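Local coordinates for Glyoxalase/bleomycin resistance protein/dioxygenase (Nostoc punctiforme PCC 73102, PDB 3KOL) that binds cobalt and is probably a metal-dependent lyase or dioxygenase of the glyoxalase/bleomycin resistance kind, its exact reaction uncertain, at residues K63-I68 and L75-E80; A24-D29 and P81-P86. One frame throughout, in Å; residues are numbered along the deposited sequence.

Contact 1: K63-I68 and L75-E80; sequences KVANFI and LDLFGE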
loop_
_atom_site.group_PDB
_atom_site.type_symbol
_atom_site.label_atom_id
_atom_site.label_comp_id
_atom_site.label_asym_id
_atom_site.label_seq_id
_atom_site.Cartn_x
_atom_site.Cartn_y
_atom_site.Cartn_z
ATOM N N LYS A 63 -3.221 6.140 -19.495
ATOM C CA LYS A 63 -4.279 6.299 -18.502
ATOM C C LYS A 63 -3.869 5.579 -17.221
ATOM O O LYS A 63 -4.322 5.912 -16.127
ATOM C CB LYS A 63 -5.585 5.705 -19.030
ATOM C CG LYS A 63 -6.780 5.913 -18.122
ATOM C CD LYS A 63 -7.094 7.392 -17.957
ATOM C CE LYS A 63 -8.353 7.597 -17.131
ATOM N NZ LYS A 63 -8.648 9.043 -16.927
ATOM N N VAL A 64 -3.011 4.579 -17.380
ATOM C CA VAL A 64 -2.519 3.793 -16.262
ATOM C C VAL A 64 -1.024 3.557 -16.431
ATOM O O VAL A 64 -0.533 3.421 -17.553
ATOM C CB VAL A 64 -3.232 2.425 -16.193
ATOM C CG1 VAL A 64 -2.638 1.577 -15.075
ATOM C CG2 VAL A 64 -4.720 2.630 -15.963
ATOM N N ALA A 65 -0.306 3.519 -15.313
ATOM C CA ALA A 65 1.128 3.268 -15.326
ATOM C C ALA A 65 1.417 2.248 -14.230
ATOM O O ALA A 65 0.784 2.267 -13.175
ATOM C CB ALA A 65 1.898 4.561 -15.067
ATOM N N ASN A 66 2.361 1.350 -14.491
ATOM C CA ASN A 66 2.732 0.315 -13.535
ATOM C C ASN A 66 4.232 0.379 -13.275
ATOM O O ASN A 66 5.029 0.374 -14.212
ATOM C CB ASN A 66 2.396 -1.076 -14.093
ATOM C CG ASN A 66 0.920 -1.434 -13.970
ATOM O OD1 ASN A 66 0.044 -0.581 -14.059
ATOM N ND2 ASN A 66 0.645 -2.721 -13.789
ATOM N N PHE A 67 4.607 0.440 -12.004
ATOM C CA PHE A 67 6.008 0.467 -11.597
ATOM C C PHE A 67 6.195 -0.716 -10.672
ATOM O O PHE A 67 5.232 -1.191 -10.068
ATOM C CB PHE A 67 6.337 1.774 -10.870
ATOM C CG PHE A 67 6.319 2.975 -11.767
ATOM C CD1 PHE A 67 7.432 3.306 -12.530
ATOM C CD2 PHE A 67 5.165 3.742 -11.898
ATOM C CE1 PHE A 67 7.396 4.382 -13.417
ATOM C CE2 PHE A 67 5.118 4.815 -12.779
ATOM C CZ PHE A 67 6.238 5.136 -13.541
ATOM N N ILE A 68 7.422 -1.209 -10.568
ATOM C CA ILE A 68 7.684 -2.358 -9.710
ATOM C C ILE A 68 8.969 -2.236 -8.911
ATOM O O ILE A 68 9.899 -1.534 -9.308
ATOM C CB ILE A 68 7.818 -3.643 -10.527
ATOM C CG1 ILE A 68 9.011 -3.521 -11.480
ATOM C CG2 ILE A 68 6.547 -3.905 -11.298
ATOM C CD1 ILE A 68 9.538 -4.835 -11.986
ATOM N N LEU A 75 3.240 -1.055 -8.181
ATOM C CA LEU A 75 2.619 0.204 -7.786
ATOM C C LEU A 75 1.839 0.626 -9.026
ATOM O O LEU A 75 2.433 0.916 -10.066
ATOM C CB LEU A 75 3.674 1.271 -7.459
ATOM C CG LEU A 75 3.125 2.675 -7.180
ATOM C CD1 LEU A 75 2.281 2.649 -5.913
ATOM C CD2 LEU A 75 4.278 3.673 -7.027
ATOM N N ASP A 76 0.515 0.623 -8.930
ATOM C CA ASP A 76 -0.327 1.021 -10.054
ATOM C C ASP A 76 -0.732 2.469 -9.890
ATOM O O ASP A 76 -1.148 2.881 -8.808
ATOM C CB ASP A 76 -1.623 0.195 -10.134
ATOM C CG ASP A 76 -1.390 -1.245 -10.530
ATOM O OD1 ASP A 76 -0.444 -1.519 -11.297
ATOM O OD2 ASP A 76 -2.186 -2.106 -10.091
ATOM N N LEU A 77 -0.609 3.239 -10.965
ATOM C CA LEU A 77 -1.013 4.632 -10.942
ATOM C C LEU A 77 -2.181 4.751 -11.910
ATOM O O LEU A 77 -2.063 4.384 -13.078
ATOM C CB LEU A 77 0.134 5.542 -11.382
ATOM C CG LEU A 77 1.428 5.449 -10.572
ATOM C CD1 LEU A 77 2.425 6.444 -11.133
ATOM C CD2 LEU A 77 1.159 5.737 -9.096
ATOM N N PHE A 78 -3.310 5.234 -11.407
ATOM C CA PHE A 78 -4.509 5.405 -12.212
ATOM C C PHE A 78 -4.742 6.889 -12.430
ATOM O O PHE A 78 -4.956 7.632 -11.478
ATOM C CB PHE A 78 -5.712 4.784 -11.492
ATOM C CG PHE A 78 -5.734 3.282 -11.544
ATOM C CD1 PHE A 78 -6.297 2.625 -12.632
ATOM C CD2 PHE A 78 -5.162 2.525 -10.525
ATOM C CE1 PHE A 78 -6.288 1.236 -12.712
ATOM C CE2 PHE A 78 -5.146 1.129 -10.595
ATOM C CZ PHE A 78 -5.710 0.485 -11.689
ATOM N N GLY A 79 -4.690 7.317 -13.686
ATOM C CA GLY A 79 -4.905 8.720 -13.994
ATOM C C GLY A 79 -6.335 9.142 -13.722
ATOM O O GLY A 79 -7.274 8.609 -14.314
ATOM N N GLU A 80 -6.497 10.100 -12.816
ATOM C CA GLU A 80 -7.809 10.616 -12.433
ATOM C C GLU A 80 -7.721 12.138 -12.374
ATOM O O GLU A 80 -7.776 12.727 -11.299
ATOM C CB GLU A 80 -8.205 10.082 -11.053
ATOM C CG GLU A 80 -8.468 8.586 -10.986
ATOM C CD GLU A 80 -9.660 8.166 -11.826
ATOM O OE1 GLU A 80 -10.500 9.037 -12.137
ATOM O OE2 GLU A 80 -9.765 6.968 -12.165
#

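Contact 2: A24-D29 and P81-P86; sequences ALNVQD and PELSPP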
loop_
_atom_site.group_PDB
_atom_site.type_symbol
_atom_site.label_atom_id
_atom_site.label_comp_id
_atom_site.label_asym_id
_atom_site.label_seq_id
_atom_site.Cartn_x
_atom_site.Cartn_y
_atom_site.Cartn_z
ATOM N N ALA A 24 -2.569 0.389 -5.366
ATOM C CA ALA A 24 -2.991 1.311 -6.406
ATOM C C ALA A 24 -3.237 2.703 -5.857
ATOM O O ALA A 24 -3.782 2.871 -4.767
ATOM C CB ALA A 24 -4.256 0.789 -7.081
ATOM N N LEU A 25 -2.814 3.696 -6.629
ATOM C CA LEU A 25 -2.985 5.089 -6.265
ATOM C C LEU A 25 -3.692 5.801 -7.410
ATOM O O LEU A 25 -3.500 5.452 -8.574
ATOM C CB LEU A 25 -1.627 5.770 -6.039
ATOM C CG LEU A 25 -0.587 5.177 -5.080
ATOM C CD1 LEU A 25 0.630 6.106 -5.023
ATOM C CD2 LEU A 25 -1.178 5.011 -3.692
ATOM N N ASN A 26 -4.527 6.779 -7.072
ATOM C CA ASN A 26 -5.206 7.588 -8.079
ATOM C C ASN A 26 -4.395 8.876 -8.131
ATOM O O ASN A 26 -4.118 9.472 -7.091
ATOM C CB ASN A 26 -6.636 7.922 -7.663
ATOM C CG ASN A 26 -7.544 6.724 -7.714
ATOM O OD1 ASN A 26 -7.372 5.843 -8.558
ATOM N ND2 ASN A 26 -8.524 6.681 -6.816
ATOM N N VAL A 27 -4.010 9.301 -9.329
ATOM C CA VAL A 27 -3.212 10.513 -9.465
ATOM C C VAL A 27 -3.868 11.511 -10.418
ATOM O O VAL A 27 -4.359 11.133 -11.484
ATOM C CB VAL A 27 -1.807 10.168 -9.977
ATOM C CG1 VAL A 27 -1.138 9.191 -9.011
ATOM C CG2 VAL A 27 -1.886 9.552 -11.361
ATOM N N GLN A 28 -3.878 12.781 -10.032
ATOM C CA GLN A 28 -4.489 13.818 -10.862
ATOM C C GLN A 28 -3.612 14.157 -12.067
ATOM O O GLN A 28 -4.123 14.432 -13.155
ATOM C CB GLN A 28 -4.743 15.078 -10.023
ATOM C CG GLN A 28 -5.734 16.054 -10.651
ATOM C CD GLN A 28 -5.131 16.881 -11.771
ATOM O OE1 GLN A 28 -5.782 17.150 -12.785
ATOM N NE2 GLN A 28 -3.890 17.313 -11.582
ATOM N N ASP A 29 -2.296 14.125 -11.870
ATOM C CA ASP A 29 -1.338 14.441 -12.929
ATOM C C ASP A 29 -0.429 13.240 -13.191
ATOM O O ASP A 29 0.609 13.089 -12.548
ATOM C CB ASP A 29 -0.488 15.649 -12.514
ATOM C CG ASP A 29 0.337 16.209 -13.661
ATOM O OD1 ASP A 29 0.797 15.422 -14.513
ATOM O OD2 ASP A 29 0.543 17.440 -13.698
ATOM N N PRO A 81 -7.591 12.796 -13.538
ATOM C CA PRO A 81 -7.490 14.257 -13.596
ATOM C C PRO A 81 -8.687 15.024 -13.045
ATOM O O PRO A 81 -8.568 16.200 -12.711
ATOM C CB PRO A 81 -7.260 14.524 -15.080
ATOM C CG PRO A 81 -8.044 13.432 -15.731
ATOM C CD PRO A 81 -7.663 12.224 -14.895
ATOM N N GLU A 82 -9.836 14.367 -12.935
ATOM C CA GLU A 82 -11.022 15.049 -12.432
ATOM C C GLU A 82 -11.328 14.796 -10.959
ATOM O O GLU A 82 -12.284 15.351 -10.415
ATOM C CB GLU A 82 -12.230 14.694 -13.300
ATOM C CG GLU A 82 -12.087 15.201 -14.728
ATOM C CD GLU A 82 -13.339 15.010 -15.554
ATOM O OE1 GLU A 82 -13.760 13.850 -15.744
ATOM O OE2 GLU A 82 -13.905 16.025 -16.016
ATOM N N LEU A 83 -10.515 13.971 -10.308
ATOM C CA LEU A 83 -10.725 13.694 -8.893
ATOM C C LEU A 83 -9.976 14.695 -8.027
ATOM O O LEU A 83 -9.010 15.316 -8.470
ATOM C CB LEU A 83 -10.272 12.272 -8.546
ATOM C CG LEU A 83 -11.120 11.140 -9.128
ATOM C CD1 LEU A 83 -10.598 9.796 -8.628
ATOM C CD2 LEU A 83 -12.574 11.325 -8.714
ATOM N N SER A 84 -10.438 14.849 -6.792
ATOM C CA SER A 84 -9.824 15.762 -5.840
ATOM C C SER A 84 -9.213 14.965 -4.691
ATOM O O SER A 84 -9.596 13.825 -4.450
ATOM C CB SER A 84 -10.877 16.719 -5.265
ATOM O OG SER A 84 -11.541 17.446 -6.287
ATOM N N PRO A 85 -8.237 15.548 -3.981
ATOM C CA PRO A 85 -7.642 14.818 -2.863
ATOM C C PRO A 85 -8.633 14.918 -1.702
ATOM O O PRO A 85 -9.537 15.760 -1.729
ATOM C CB PRO A 85 -6.353 15.592 -2.602
ATOM C CG PRO A 85 -6.743 17.002 -2.952
ATOM C CD PRO A 85 -7.515 16.808 -4.235
ATOM N N PRO A 86 -8.497 14.058 -0.679
ATOM C CA PRO A 86 -9.440 14.147 0.442
ATOM C C PRO A 86 -9.447 15.550 1.051
ATOM O O PRO A 86 -10.457 16.001 1.589
ATOM C CB PRO A 86 -8.939 13.068 1.405
ATOM C CG PRO A 86 -7.490 12.927 1.060
ATOM C CD PRO A 86 -7.495 13.007 -0.443
#

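Contact 1: K63-I68 and L75-E80
Lys-63 reaches Gly-79 twice, once with its backbone and once with its side chain. Its O accepts a hydrogen bond from Gly-79 N at 2.8 Å. Its side chain bends at chi2 (63°), which brings NZ back to Gly-79 O at 3.0 Å; the ammonium stands above that carbonyl plane. Val-64 and Phe-78 form a non-hydrogen-bonded antiparallel pair. Their side chains lie side by side, with Val-64 CG2 3.7 Å from Phe-78 CD1. Ala-65 faces Leu-77 in a hydrogen-bonded pair, and Leu-77 N meets Ala-65 O at 2.8 Å in a nearly straight bond (168°). Asn-66 and Asp-76 point the same way, on the sheet face that also holds Val-64 and Phe-78. Their amide and carboxylate planes are 37° apart. Phe-67 pairs with Leu-75 through two backbone bonds, the shorter from Leu-75 N to Phe-67 O at 2.7 Å. On the face shared with Ala-65, Leu-77 CD1 approaches the edge of the Phe-67 ring, 3.6 Å from CE2. The two strands make a beta hairpin within the mixed sheet. Its two faces differ in chemistry: the one with Ala-65, Phe-67, Leu-75 and Leu-77 is apolar and lies against helix 30-40, while the other brings the buried Asp-76 side chain to about 5 Å from a bound cobalt ion.

Contact 2: A24-D29 and P81-P86
The end of strand 17-27, outermost in its sheet within this chain, meets the loop that leaves strand 74-79, and the main touch is between Gln-28 and Pro-81. Their CA atoms are 4.1 Å apart. Pro-81 CA makes a CA-H...O contact of 3.4 Å with Gln-28 O, and Pro-81 CB lies 3.7 Å from the same oxygen. With chi1 of Gln-28 at -163°, its CG lies 3.5 Å from Pro-81 O; the bend at chi2 (-77°) then keeps CD beside the same residue. Gln-28 N is hydrogen-bonded to Asp-142 OD1. Strands 17-27 and 74-79 are parallel neighbours in the sheet, and the loop passes beside the strand end just after that pairing stops. Further along, the end of the Leu-83 side chain comes near the strand. Its CD1 is 4.2 Å from Asn-26 ND2, a loose packing contact between side chains that run at a slant to each other. The amide of Asn-26 has its polar partner elsewhere: ND2 donates a hydrogen bond to Phe-94 O of the second subunit. Ala-24, Leu-25 and Asn-26 also pair with an antiparallel strand of that subunit, which continues the sheet across the dimer interface.

Overall arrangement
From the N terminus, strand 17-27 comes first and carries residues 24-27 of contact 2. The chain then runs through helix 30-40, strand 44-45 and helix 56-60 to residues 63-68. A short turn leads to 75-80, and contact 1 closes this hairpin. The chain goes straight on into 81-86, where contact 2 closes a loop of 51 residues. Contact 1 is therefore nested inside contact 2. Their centres are about 11 Å apart. They also meet directly: Phe-78 N and Leu-25 O lie 2.8 Å apart, probably hydrogen-bonded. Together they tie strands 17-27, 74-79 and 64-68, with 74-79 between the other two, to the loop leading toward strand 96-104 of the second sheet.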